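Local structure of sugar ABC transporter, periplasmic sugar-binding protein (Caulobacter crescentus, 4IRX) at residues 77-82 with 97-102; 92-97 with 104-109; 48-53 with 71-76; 13-18 with 41-46. The protein binds myo-inositol in the cleft between its two lobes and probably delivers it, as a periplasmic binding protein, to an ABC transporter for nutrient uptake. All blocks are in the same frame, centred on the assembly; numbering follows the deposited sequence.

Interaction 1: residues 77-82 with 97-102; sequences ALAGAA and RNIAGG. With INS (1,2,3,4,5,6-hexahydroxy-cyclohexane), chain C.
I99 carries the apolar part of the contact, lying against the first turn of helix 79-87. Its CG2 branch presses on the backbone of that turn, 3.6 Å from A79 CA, and meets the A79 methyl more loosely. The CD1 end reaches further along the helix, 4.0 Å from A82 CB, and also touches L78 CB. With CG2 anti to the backbone N and CG1 beside it (chi1 -70°), the two branches spread over L78, A79 and A82 at once.

Beyond I99 the contact is between a methyl and a bare backbone. A79 CB sits 3.4 Å from A100 O and 3.8 Å from G102 N. G101, with phi 96°, turns the chain here at backbone angles that suit glycine, and a CB on G102 would be tight against the A79 methyl.

Polar bonding belongs to the other end of 97-102. R97 NH2 donates to O6 of the bound inositol at 2.9 Å and also forms a salt bridge with D140, while NH1 is held by P72 O. N98 O accepts from S75 OG, and A100 is paired with S75 through the backbone.

The chemistry is thus divided: an isoleucine and alanine methyls pack the loop closely onto the start of the helix, and the charged group at its head is turned into the myo-inositol pocket.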
loop_
_atom_site.group_PDB
_atom_site.type_symbol
_atom_site.label_atom_id
_atom_site.label_comp_id
_atom_site.label_asym_id
_atom_site.label_seq_id
_atom_site.Cartn_x
_atom_site.Cartn_y
_atom_site.Cartn_z
ATOM N N ALA A 77 -10.967 -12.284 0.099
ATOM C CA ALA A 77 -11.569 -12.879 -1.092
ATOM C C ALA A 77 -10.634 -13.822 -1.848
ATOM O O ALA A 77 -11.074 -14.707 -2.567
ATOM C CB ALA A 77 -12.102 -11.797 -2.033
ATOM N N LEU A 78 -9.337 -13.660 -1.644
ATOM C CA LEU A 78 -8.361 -14.489 -2.336
ATOM C C LEU A 78 -7.920 -15.702 -1.519
ATOM O O LEU A 78 -7.075 -16.477 -1.964
ATOM C CB LEU A 78 -7.145 -13.637 -2.729
ATOM C CG LEU A 78 -7.218 -12.969 -4.112
ATOM C CD1 LEU A 78 -6.983 -13.998 -5.188
ATOM C CD2 LEU A 78 -8.538 -12.259 -4.335
ATOM N N ALA A 79 -8.478 -15.868 -0.322
ATOM C CA ALA A 79 -8.076 -16.963 0.560
ATOM C C ALA A 79 -8.389 -18.335 -0.049
ATOM O O ALA A 79 -7.596 -19.274 0.052
ATOM C CB ALA A 79 -8.724 -16.819 1.932
ATOM N N GLY A 80 -9.529 -18.437 -0.721
ATOM C CA GLY A 80 -9.926 -19.678 -1.371
ATOM C C GLY A 80 -8.983 -20.076 -2.498
ATOM O O GLY A 80 -8.576 -21.243 -2.613
ATOM N N ALA A 81 -8.612 -19.110 -3.328
ATOM C CA ALA A 81 -7.661 -19.375 -4.395
ATOM C C ALA A 81 -6.295 -19.783 -3.845
ATOM O O ALA A 81 -5.629 -20.680 -4.379
ATOM C CB ALA A 81 -7.540 -18.156 -5.295
ATOM N N ALA A 82 -5.861 -19.121 -2.779
ATOM C CA ALA A 82 -4.568 -19.457 -2.193
ATOM C C ALA A 82 -4.574 -20.887 -1.667
ATOM O O ALA A 82 -3.629 -21.647 -1.928
ATOM C CB ALA A 82 -4.189 -18.460 -1.109
ATOM N N ARG A 97 0.005 -6.497 0.761
ATOM C CA ARG A 97 -1.149 -6.821 1.616
ATOM C C ARG A 97 -1.291 -8.341 1.689
ATOM O O ARG A 97 -0.826 -9.074 0.794
ATOM C CB ARG A 97 -2.463 -6.155 1.159
ATOM C CG ARG A 97 -3.091 -6.701 -0.135
ATOM C CD ARG A 97 -2.343 -6.275 -1.376
ATOM N NE ARG A 97 -2.432 -4.825 -1.563
ATOM C CZ ARG A 97 -3.486 -4.168 -2.057
ATOM N NH1 ARG A 97 -4.565 -4.805 -2.489
ATOM N NH2 ARG A 97 -3.464 -2.842 -2.118
ATOM N N ASN A 98 -1.891 -8.808 2.772
ATOM C CA ASN A 98 -1.891 -10.237 3.042
ATOM C C ASN A 98 -3.098 -10.982 2.481
ATOM O O ASN A 98 -3.991 -10.396 1.890
ATOM C CB ASN A 98 -1.669 -10.516 4.540
ATOM C CG ASN A 98 -2.831 -10.073 5.416
ATOM O OD1 ASN A 98 -4.001 -10.206 5.042
ATOM N ND2 ASN A 98 -2.504 -9.562 6.611
ATOM N N ILE A 99 -3.062 -12.301 2.597
ATOM C CA ILE A 99 -4.227 -13.135 2.346
ATOM C C ILE A 99 -4.575 -13.766 3.674
ATOM O O ILE A 99 -3.696 -14.308 4.356
ATOM C CB ILE A 99 -3.915 -14.216 1.310
ATOM C CG1 ILE A 99 -3.730 -13.580 -0.073
ATOM C CG2 ILE A 99 -5.027 -15.268 1.296
ATOM C CD1 ILE A 99 -3.310 -14.534 -1.140
ATOM N N ALA A 100 -5.850 -13.712 4.056
ATOM C CA ALA A 100 -6.249 -14.137 5.397
ATOM C C ALA A 100 -7.599 -14.843 5.423
ATOM O O ALA A 100 -8.448 -14.633 4.550
ATOM C CB ALA A 100 -6.256 -12.937 6.357
ATOM N N GLY A 101 -7.759 -15.723 6.402
ATOM C CA GLY A 101 -9.042 -16.356 6.642
ATOM C C GLY A 101 -9.201 -17.714 6.002
ATOM O O GLY A 101 -10.266 -18.327 6.102
ATOM N N GLY A 102 -8.141 -18.215 5.380
ATOM C CA GLY A 102 -8.210 -19.524 4.764
ATOM C C GLY A 102 -7.727 -20.631 5.672
ATOM O O GLY A 102 -7.393 -20.412 6.834
HETATM C C1 INS C . -0.017 0.131 -0.870
HETATM C C2 INS C . 0.206 1.554 -1.265
HETATM C C3 INS C . -0.710 1.883 -2.415
HETATM C C4 INS C . -2.138 1.714 -2.006
HETATM C C5 INS C . -2.403 0.299 -1.650
HETATM C C6 INS C . -1.470 -0.162 -0.554
HETATM O O1 INS C . 0.800 -0.202 0.224
HETATM O O2 INS C . -0.028 2.387 -0.170
HETATM O O3 INS C . -0.473 3.189 -2.882
HETATM O O4 INS C . -2.996 2.141 -3.015
HETATM O O5 INS C . -3.736 0.163 -1.275
HETATM O O6 INS C . -1.725 -1.491 -0.182
#

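Interaction 2: residues 92-97 with 104-109; sequences VISVDR and TAVPHV. With INS (1,2,3,4,5,6-hexahydroxy-cyclohexane), chain C.
S94 OG and H108 meet because their first torsions turn them together on one face of the sheet: OG stands between the backbone N and carbonyl carbon (chi1 62°), while the imidazole is swung anti to its own N (chi1 175°). ND1 then donates to OG at 2.7 Å, close to the ring plane. OG in turn donates to a water that also bonds V106 O, and H108 NE2 meets a second water that also lies 2.8 Å from D96 O. The ring is thus held at both nitrogens.

The backbones pair in parallel. S94 N donates to P107 O and S94 O accepts from V109 N, both at 2.9 Å and nearly straight; D96 N then reaches V109 O at 3.0 Å. On the face of V95 and V109, helix 251-268 lies alongside, and I93 CD1 packs 3.8 Å from V109 CG2. Towards the start of the strand V92 CG1 touches V106 CG1 at 3.9 Å.

Next to V95, D96 offers both carboxylate oxygens to the inositol: O1 donates to OD1 at 2.6 Å and O6 to OD2 at 2.5 Å. R97 NE binds OD2 through its anti lone pair in a straight salt bridge (177°), which fixes how the carboxylate is turned; P72 steadies the arginine from outside.

A parallel sheet in which the chain leaving the C-terminal end of a strand, here 91-95, supplies ligand-binding residues is typical of the periplasmic binding protein fold.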
loop_
_atom_site.group_PDB
_atom_site.type_symbol
_atom_site.label_atom_id
_atom_site.label_comp_id
_atom_site.label_asym_id
_atom_site.label_seq_id
_atom_site.Cartn_x
_atom_site.Cartn_y
_atom_site.Cartn_z
ATOM N N VAL A 92 2.516 -20.156 -2.417
ATOM C CA VAL A 92 1.985 -18.803 -2.494
ATOM C C VAL A 92 2.610 -17.911 -1.427
ATOM O O VAL A 92 2.692 -18.274 -0.239
ATOM C CB VAL A 92 0.446 -18.816 -2.323
ATOM C CG1 VAL A 92 -0.150 -17.383 -2.374
ATOM C CG2 VAL A 92 -0.211 -19.709 -3.387
ATOM N N ILE A 93 3.046 -16.734 -1.853
ATOM C CA ILE A 93 3.489 -15.706 -0.927
ATOM C C ILE A 93 2.793 -14.388 -1.304
ATOM O O ILE A 93 2.650 -14.063 -2.487
ATOM C CB ILE A 93 5.031 -15.605 -0.906
ATOM C CG1 ILE A 93 5.528 -14.639 0.178
ATOM C CG2 ILE A 93 5.551 -15.243 -2.271
ATOM C CD1 ILE A 93 7.012 -14.817 0.472
ATOM N N SER A 94 2.327 -13.657 -0.307
ATOM C CA SER A 94 1.682 -12.380 -0.572
ATOM C C SER A 94 2.692 -11.246 -0.405
ATOM O O SER A 94 3.677 -11.367 0.323
ATOM C CB SER A 94 0.444 -12.171 0.321
ATOM O OG SER A 94 0.793 -12.137 1.699
ATOM N N VAL A 95 2.434 -10.162 -1.125
ATOM C CA VAL A 95 3.257 -8.967 -1.030
ATOM C C VAL A 95 2.350 -7.741 -0.885
ATOM O O VAL A 95 1.267 -7.676 -1.477
ATOM C CB VAL A 95 4.232 -8.820 -2.225
ATOM C CG1 VAL A 95 3.490 -8.479 -3.508
ATOM C CG2 VAL A 95 5.298 -7.723 -1.929
ATOM N N ASP A 96 2.802 -6.802 -0.047
ATOM C CA ASP A 96 2.146 -5.522 0.237
ATOM C C ASP A 96 0.926 -5.618 1.134
ATOM O O ASP A 96 0.800 -4.886 2.127
ATOM C CB ASP A 96 1.798 -4.735 -1.021
ATOM C CG ASP A 96 1.145 -3.416 -0.676
ATOM O OD1 ASP A 96 1.872 -2.514 -0.190
ATOM O OD2 ASP A 96 -0.077 -3.302 -0.839
ATOM N N ARG A 97 0.005 -6.497 0.761
ATOM C CA ARG A 97 -1.149 -6.821 1.616
ATOM C C ARG A 97 -1.291 -8.341 1.689
ATOM O O ARG A 97 -0.826 -9.074 0.794
ATOM C CB ARG A 97 -2.463 -6.155 1.159
ATOM C CG ARG A 97 -3.091 -6.701 -0.135
ATOM C CD ARG A 97 -2.343 -6.275 -1.376
ATOM N NE ARG A 97 -2.432 -4.825 -1.563
ATOM C CZ ARG A 97 -3.486 -4.168 -2.057
ATOM N NH1 ARG A 97 -4.565 -4.805 -2.489
ATOM N NH2 ARG A 97 -3.464 -2.842 -2.118
ATOM N N THR A 104 -5.034 -22.413 5.055
ATOM C CA THR A 104 -3.584 -22.356 5.118
ATOM C C THR A 104 -3.098 -20.959 5.473
ATOM O O THR A 104 -3.712 -19.965 5.066
ATOM C CB THR A 104 -2.992 -22.828 3.774
ATOM O OG1 THR A 104 -3.293 -24.217 3.586
ATOM C CG2 THR A 104 -1.498 -22.625 3.731
ATOM N N ALA A 105 -2.020 -20.870 6.243
ATOM C CA ALA A 105 -1.425 -19.578 6.549
ATOM C C ALA A 105 -0.518 -19.213 5.381
ATOM O O ALA A 105 0.444 -19.921 5.078
ATOM C CB ALA A 105 -0.625 -19.646 7.829
ATOM N N VAL A 106 -0.851 -18.130 4.698
ATOM C CA VAL A 106 -0.061 -17.688 3.565
ATOM C C VAL A 106 1.035 -16.752 4.042
ATOM O O VAL A 106 0.750 -15.724 4.670
ATOM C CB VAL A 106 -0.934 -16.967 2.542
ATOM C CG1 VAL A 106 -0.074 -16.391 1.429
ATOM C CG2 VAL A 106 -1.950 -17.923 1.994
ATOM N N PRO A 107 2.300 -17.094 3.747
ATOM C CA PRO A 107 3.393 -16.210 4.160
ATOM C C PRO A 107 3.249 -14.858 3.466
ATOM O O PRO A 107 2.774 -14.810 2.349
ATOM C CB PRO A 107 4.658 -16.929 3.685
ATOM C CG PRO A 107 4.247 -18.271 3.243
ATOM C CD PRO A 107 2.778 -18.270 2.991
ATOM N N HIS A 108 3.672 -13.803 4.146
ATOM C CA HIS A 108 3.405 -12.437 3.740
ATOM C C HIS A 108 4.631 -11.561 3.917
ATOM O O HIS A 108 5.244 -11.550 4.986
ATOM C CB HIS A 108 2.263 -11.859 4.564
ATOM C CG HIS A 108 2.027 -10.417 4.282
ATOM N ND1 HIS A 108 1.624 -9.974 3.046
ATOM C CD2 HIS A 108 2.205 -9.309 5.047
ATOM C CE1 HIS A 108 1.549 -8.655 3.055
ATOM N NE2 HIS A 108 1.891 -8.229 4.249
ATOM N N VAL A 109 4.992 -10.832 2.863
ATOM C CA VAL A 109 6.044 -9.806 2.908
ATOM C C VAL A 109 5.371 -8.456 2.710
ATOM O O VAL A 109 4.779 -8.197 1.665
ATOM C CB VAL A 109 7.102 -10.002 1.799
ATOM C CG1 VAL A 109 8.196 -8.942 1.929
ATOM C CG2 VAL A 109 7.703 -11.400 1.890
HETATM C C1 INS C . -0.017 0.131 -0.870
HETATM C C2 INS C . 0.206 1.554 -1.265
HETATM C C3 INS C . -0.710 1.883 -2.415
HETATM C C4 INS C . -2.138 1.714 -2.006
HETATM C C5 INS C . -2.403 0.299 -1.650
HETATM C C6 INS C . -1.470 -0.162 -0.554
HETATM O O1 INS C . 0.800 -0.202 0.224
HETATM O O2 INS C . -0.028 2.387 -0.170
HETATM O O3 INS C . -0.473 3.189 -2.882
HETATM O O4 INS C . -2.996 2.141 -3.015
HETATM O O5 INS C . -3.736 0.163 -1.275
HETATM O O6 INS C . -1.725 -1.491 -0.182
HETATM O O HOH W 1 -0.616 -13.584 3.529
HETATM O O HOH W 2 1.646 -5.495 4.775
#

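Interaction 3: residues 48-53 with 71-76; sequences NNSSKQ and APTDSK
Q53 and T73 approach from opposite directions, the glutamine reaching out from helix 50-62 and the threonine facing it from the loop after strand 67-70. The extended Q53 chain sets its amide against the backbone of 71-73. OE1 accepts from T73 N at 2.8 Å, in the carbonyl plane and on a lone pair; NE2 gives a proton to A71 O at 3.0 Å, which it meets from above that carbonyl's plane. NE2 also serves S14 OG.

The two branches of T73 divide the work. CG2 lies 3.3 Å from Q53 OE1 and reaches over to N49 N, whereas OG1, set between the backbone N and carbonyl carbon (chi1 61°), approaches S50 OG at 2.5 Å, too short to be taken at face value; S50 has a second conformer, so the detail of this bond is doubtful. A leucine in place of Q53 would probably leave T73 N and A71 O without their shared partner and let the loop shift.

N49 caps the helix, its OD1 taking K52 N at 3.1 Å and, weakly, S51 N. A capped helix start whose first turn holds the loop beyond a neighbouring strand suits the alpha/beta lobe of a periplasmic binding protein, at the strand ends lining its ligand cleft.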
loop_
_atom_site.group_PDB
_atom_site.type_symbol
_atom_site.label_atom_id
_atom_site.label_comp_id
_atom_site.label_asym_id
_atom_site.label_seq_id
_atom_site.Cartn_x
_atom_site.Cartn_y
_atom_site.Cartn_z
ATOM N N ASN A 48 -7.995 -4.496 -10.618
ATOM C CA ASN A 48 -8.890 -4.357 -9.468
ATOM C C ASN A 48 -10.124 -5.250 -9.508
ATOM O O ASN A 48 -11.198 -4.855 -9.050
ATOM C CB ASN A 48 -9.352 -2.898 -9.294
ATOM C CG ASN A 48 -9.871 -2.618 -7.895
ATOM O OD1 ASN A 48 -9.294 -3.076 -6.915
ATOM N ND2 ASN A 48 -10.986 -1.877 -7.796
ATOM N N ASN A 49 -9.976 -6.438 -10.066
ATOM C CA ASN A 49 -11.090 -7.365 -10.205
ATOM C C ASN A 49 -10.704 -8.705 -9.595
ATOM O O ASN A 49 -9.850 -9.401 -10.127
ATOM C CB ASN A 49 -11.417 -7.504 -11.691
ATOM C CG ASN A 49 -12.592 -8.428 -11.969
ATOM O OD1 ASN A 49 -12.810 -9.430 -11.287
ATOM N ND2 ASN A 49 -13.364 -8.082 -12.988
ATOM N N SER A 50 -11.334 -9.061 -8.480
ATOM C CA SER A 50 -10.978 -10.276 -7.750
ATOM C C SER A 50 -11.232 -11.529 -8.572
ATOM O O SER A 50 -10.487 -12.499 -8.481
ATOM C CB SER A 50 -11.735 -10.364 -6.425
ATOM O OG SER A 50 -11.438 -9.260 -5.596
ATOM N N SER A 51 -12.286 -11.504 -9.381
ATOM C CA SER A 51 -12.603 -12.658 -10.202
ATOM C C SER A 51 -11.514 -12.901 -11.236
ATOM O O SER A 51 -11.122 -14.042 -11.450
ATOM C CB SER A 51 -13.976 -12.490 -10.880
ATOM O OG SER A 51 -14.991 -12.452 -9.900
ATOM N N LYS A 52 -11.002 -11.831 -11.842
ATOM C CA LYS A 52 -9.933 -11.956 -12.827
ATOM C C LYS A 52 -8.662 -12.471 -12.151
ATOM O O LYS A 52 -7.946 -13.328 -12.690
ATOM C CB LYS A 52 -9.648 -10.625 -13.533
ATOM C CG LYS A 52 -8.556 -10.742 -14.577
ATOM C CD LYS A 52 -8.332 -9.446 -15.334
ATOM C CE LYS A 52 -7.332 -9.661 -16.441
ATOM N NZ LYS A 52 -6.018 -10.087 -15.869
ATOM N N GLN A 53 -8.359 -11.920 -10.987
ATOM C CA GLN A 53 -7.153 -12.344 -10.283
ATOM C C GLN A 53 -7.230 -13.843 -9.946
ATOM O O GLN A 53 -6.262 -14.577 -10.148
ATOM C CB GLN A 53 -6.974 -11.537 -8.993
ATOM C CG GLN A 53 -5.600 -11.747 -8.367
ATOM C CD GLN A 53 -5.287 -10.735 -7.296
ATOM O OE1 GLN A 53 -6.134 -10.432 -6.434
ATOM N NE2 GLN A 53 -4.071 -10.188 -7.341
ATOM N N ALA A 71 -0.332 -9.839 -4.802
ATOM C CA ALA A 71 -0.871 -8.701 -4.050
ATOM C C ALA A 71 -2.377 -8.776 -4.273
ATOM O O ALA A 71 -2.870 -8.326 -5.319
ATOM C CB ALA A 71 -0.305 -7.376 -4.559
ATOM N N PRO A 72 -3.112 -9.390 -3.323
ATOM C CA PRO A 72 -4.534 -9.675 -3.587
ATOM C C PRO A 72 -5.374 -8.406 -3.667
ATOM O O PRO A 72 -5.150 -7.502 -2.862
ATOM C CB PRO A 72 -4.972 -10.490 -2.367
ATOM C CG PRO A 72 -3.984 -10.093 -1.268
ATOM C CD PRO A 72 -2.675 -9.870 -1.995
ATOM N N THR A 73 -6.350 -8.361 -4.573
ATOM C CA THR A 73 -7.295 -7.243 -4.643
ATOM C C THR A 73 -8.065 -7.077 -3.339
ATOM O O THR A 73 -8.378 -5.957 -2.932
ATOM C CB THR A 73 -8.319 -7.431 -5.786
ATOM O OG1 THR A 73 -9.070 -8.626 -5.535
ATOM C CG2 THR A 73 -7.622 -7.520 -7.127
ATOM N N ASP A 74 -8.377 -8.197 -2.702
ATOM C CA ASP A 74 -9.080 -8.247 -1.432
ATOM C C ASP A 74 -8.476 -9.396 -0.613
ATOM O O ASP A 74 -8.411 -10.542 -1.074
ATOM C CB ASP A 74 -10.578 -8.471 -1.690
ATOM C CG ASP A 74 -11.401 -8.413 -0.433
ATOM O OD1 ASP A 74 -11.325 -9.353 0.381
ATOM O OD2 ASP A 74 -12.155 -7.426 -0.258
ATOM N N SER A 75 -8.015 -9.078 0.588
ATOM C CA SER A 75 -7.248 -10.005 1.409
ATOM C C SER A 75 -8.027 -11.255 1.808
ATOM O O SER A 75 -7.459 -12.353 1.864
ATOM C CB SER A 75 -6.683 -9.306 2.645
ATOM O OG SER A 75 -5.642 -8.388 2.288
ATOM N N LYS A 76 -9.326 -11.108 2.061
ATOM C CA LYS A 76 -10.165 -12.261 2.393
ATOM C C LYS A 76 -10.655 -13.006 1.170
ATOM O O LYS A 76 -10.750 -14.242 1.202
ATOM C CB LYS A 76 -11.382 -11.818 3.207
ATOM C CG LYS A 76 -11.075 -11.188 4.538
ATOM C CD LYS A 76 -10.401 -12.172 5.465
ATOM C CE LYS A 76 -10.324 -11.614 6.879
ATOM N NZ LYS A 76 -11.679 -11.233 7.352
#

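Interaction 4: residues 13-18 with 41-46; sequences VSFNDL and VQVLDA
D45 leaves strand 40-45 on the F15 and V43 side of the sheet, and its carboxylate reaches the turn at 16-18. Its CB lies 4.1 Å from L18 CD1, and CG passes 3.7 Å from L18 CB, the two side chains crossing. At the tip, OD1 takes L18 N at 2.9 Å from above the carboxylate plane and also accepts from Q47 N. OD2 receives a water at 2.7 Å that donates as well to D17 OD1, bridging two carboxylates whose OD1 atoms stand 4.4 Å apart. That water, together with the separate partners of D17 (S19 at OD1, K175 at OD2), would be expected to ease the repulsion. An alanine at D45 would probably leave L18 N without its acceptor and set the 16-18 turn freer to move.

Behind this turn the strands pair in parallel: V13 N to Q42 O, L44 N to V13 O, F15 N to L44 O and A46 N to F15 O. On the face shared by V13, F15 and V43, V43 CG1 lies anti to its N (chi1 173°) and touches both F15 CD2, near the edge of the ring, and L18 CD1, each at 3.7 Å. L18 CD2 rests over one face of the same ring, offset toward its rim.

The two strands are those of the beta-alpha-beta unit completed by helix 21-37. That helix covers the face of F15 and V43 through F23 and R27, helix 50-62 covers that of S14 and L44, and strand 67-70 flanks strand 10-15 on its other side.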
loop_
_atom_site.group_PDB
_atom_site.type_symbol
_atom_site.label_atom_id
_atom_site.label_comp_id
_atom_site.label_asym_id
_atom_site.label_seq_id
_atom_site.Cartn_x
_atom_site.Cartn_y
_atom_site.Cartn_z
ATOM N N VAL A 13 3.738 -13.304 -10.957
ATOM C CA VAL A 13 3.475 -12.204 -10.043
ATOM C C VAL A 13 2.170 -11.549 -10.440
ATOM O O VAL A 13 2.051 -10.949 -11.511
ATOM C CB VAL A 13 4.616 -11.173 -10.060
ATOM C CG1 VAL A 13 4.387 -10.121 -8.979
ATOM C CG2 VAL A 13 5.943 -11.888 -9.812
ATOM N N SER A 14 1.194 -11.658 -9.548
ATOM C CA SER A 14 -0.139 -11.119 -9.763
ATOM C C SER A 14 -0.383 -9.841 -8.965
ATOM O O SER A 14 -0.448 -9.891 -7.740
ATOM C CB SER A 14 -1.168 -12.178 -9.395
ATOM O OG SER A 14 -2.482 -11.610 -9.428
ATOM N N PHE A 15 -0.512 -8.708 -9.657
ATOM C CA PHE A 15 -0.750 -7.424 -9.008
ATOM C C PHE A 15 -2.227 -7.121 -8.934
ATOM O O PHE A 15 -2.960 -7.460 -9.850
ATOM C CB PHE A 15 -0.056 -6.308 -9.807
ATOM C CG PHE A 15 1.443 -6.245 -9.592
ATOM C CD1 PHE A 15 1.963 -5.508 -8.543
ATOM C CD2 PHE A 15 2.322 -6.906 -10.439
ATOM C CE1 PHE A 15 3.330 -5.446 -8.319
ATOM C CE2 PHE A 15 3.697 -6.852 -10.226
ATOM C CZ PHE A 15 4.208 -6.113 -9.169
ATOM N N ASN A 16 -2.663 -6.483 -7.861
ATOM C CA ASN A 16 -4.067 -6.101 -7.756
ATOM C C ASN A 16 -4.537 -5.094 -8.801
ATOM O O ASN A 16 -5.644 -5.237 -9.321
ATOM C CB ASN A 16 -4.392 -5.595 -6.348
ATOM C CG ASN A 16 -3.482 -4.480 -5.906
ATOM O OD1 ASN A 16 -2.281 -4.682 -5.763
ATOM N ND2 ASN A 16 -4.047 -3.299 -5.656
ATOM N N ASP A 17 -3.728 -4.080 -9.095
ATOM C CA ASP A 17 -4.114 -3.016 -10.015
ATOM C C ASP A 17 -2.869 -2.240 -10.421
ATOM O O ASP A 17 -2.365 -1.418 -9.650
ATOM C CB ASP A 17 -5.112 -2.069 -9.335
ATOM C CG ASP A 17 -5.677 -1.022 -10.292
ATOM O OD1 ASP A 17 -5.185 -0.929 -11.439
ATOM O OD2 ASP A 17 -6.609 -0.288 -9.903
ATOM N N LEU A 18 -2.382 -2.491 -11.638
ATOM C CA LEU A 18 -1.177 -1.823 -12.140
ATOM C C LEU A 18 -1.441 -0.435 -12.713
ATOM O O LEU A 18 -0.568 0.176 -13.301
ATOM C CB LEU A 18 -0.377 -2.712 -13.104
ATOM C CG LEU A 18 0.572 -3.684 -12.394
ATOM C CD1 LEU A 18 1.056 -4.774 -13.347
ATOM C CD2 LEU A 18 1.777 -2.905 -11.870
ATOM N N VAL A 41 9.910 -13.478 -14.798
ATOM C CA VAL A 41 8.661 -13.179 -14.116
ATOM C C VAL A 41 7.559 -12.926 -15.125
ATOM O O VAL A 41 7.743 -12.199 -16.120
ATOM C CB VAL A 41 8.771 -12.000 -13.084
ATOM C CG1 VAL A 41 9.570 -12.434 -11.865
ATOM C CG2 VAL A 41 9.356 -10.716 -13.733
ATOM N N GLN A 42 6.421 -13.570 -14.904
ATOM C CA GLN A 42 5.268 -13.258 -15.721
ATOM C C GLN A 42 4.336 -12.419 -14.872
ATOM O O GLN A 42 3.872 -12.862 -13.830
ATOM C CB GLN A 42 4.569 -14.517 -16.242
ATOM C CG GLN A 42 5.445 -15.296 -17.206
ATOM C CD GLN A 42 4.650 -16.220 -18.120
ATOM O OE1 GLN A 42 3.690 -15.791 -18.755
ATOM N NE2 GLN A 42 5.089 -17.469 -18.238
ATOM N N VAL A 43 4.093 -11.191 -15.315
ATOM C CA VAL A 43 3.338 -10.219 -14.510
ATOM C C VAL A 43 1.914 -10.107 -14.994
ATOM O O VAL A 43 1.682 -9.865 -16.176
ATOM C CB VAL A 43 3.993 -8.841 -14.600
ATOM C CG1 VAL A 43 3.125 -7.785 -13.912
ATOM C CG2 VAL A 43 5.402 -8.920 -14.003
ATOM N N LEU A 44 0.964 -10.316 -14.082
ATOM C CA LEU A 44 -0.447 -10.258 -14.410
ATOM C C LEU A 44 -1.077 -9.096 -13.648
ATOM O O LEU A 44 -0.762 -8.857 -12.472
ATOM C CB LEU A 44 -1.138 -11.564 -14.024
ATOM C CG LEU A 44 -0.460 -12.865 -14.482
ATOM C CD1 LEU A 44 -1.218 -14.090 -13.945
ATOM C CD2 LEU A 44 -0.341 -12.881 -15.988
ATOM N N ASP A 45 -1.973 -8.374 -14.320
ATOM C CA ASP A 45 -2.691 -7.247 -13.716
ATOM C C ASP A 45 -4.143 -7.659 -13.484
ATOM O O ASP A 45 -4.859 -7.985 -14.429
ATOM C CB ASP A 45 -2.619 -6.054 -14.656
ATOM C CG ASP A 45 -3.306 -4.823 -14.101
ATOM O OD1 ASP A 45 -3.648 -4.813 -12.897
ATOM O OD2 ASP A 45 -3.482 -3.856 -14.881
ATOM N N ALA A 46 -4.579 -7.661 -12.233
ATOM C CA ALA A 46 -5.962 -8.015 -11.924
ATOM C C ALA A 46 -6.946 -6.906 -12.249
ATOM O O ALA A 46 -8.153 -7.147 -12.209
ATOM C CB ALA A 46 -6.134 -8.457 -10.452
HETATM O O HOH W 3 -5.198 -1.824 -14.271
#

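Overall arrangement
All four contacts lie in the lobe built on the sheet containing strand 10-15. Interactions 2 and 4 are buried strand pairings within that sheet, 4 at its outer strand 40-45 and 2 further across it; both rest on parallel backbone bonding. Interactions 1 and 3 are partly buried and join helix starts to loops beyond the strands: 3 relies on side-chain hydrogen bonds, 1 on apolar packing. R97 belongs to both 1 and 2, and its bond to P72 O ties them to 3. N48 N to N16 O and K52 NZ to D45 O connect 3 with 4. Direct contact with inositol is confined to 1 and 2.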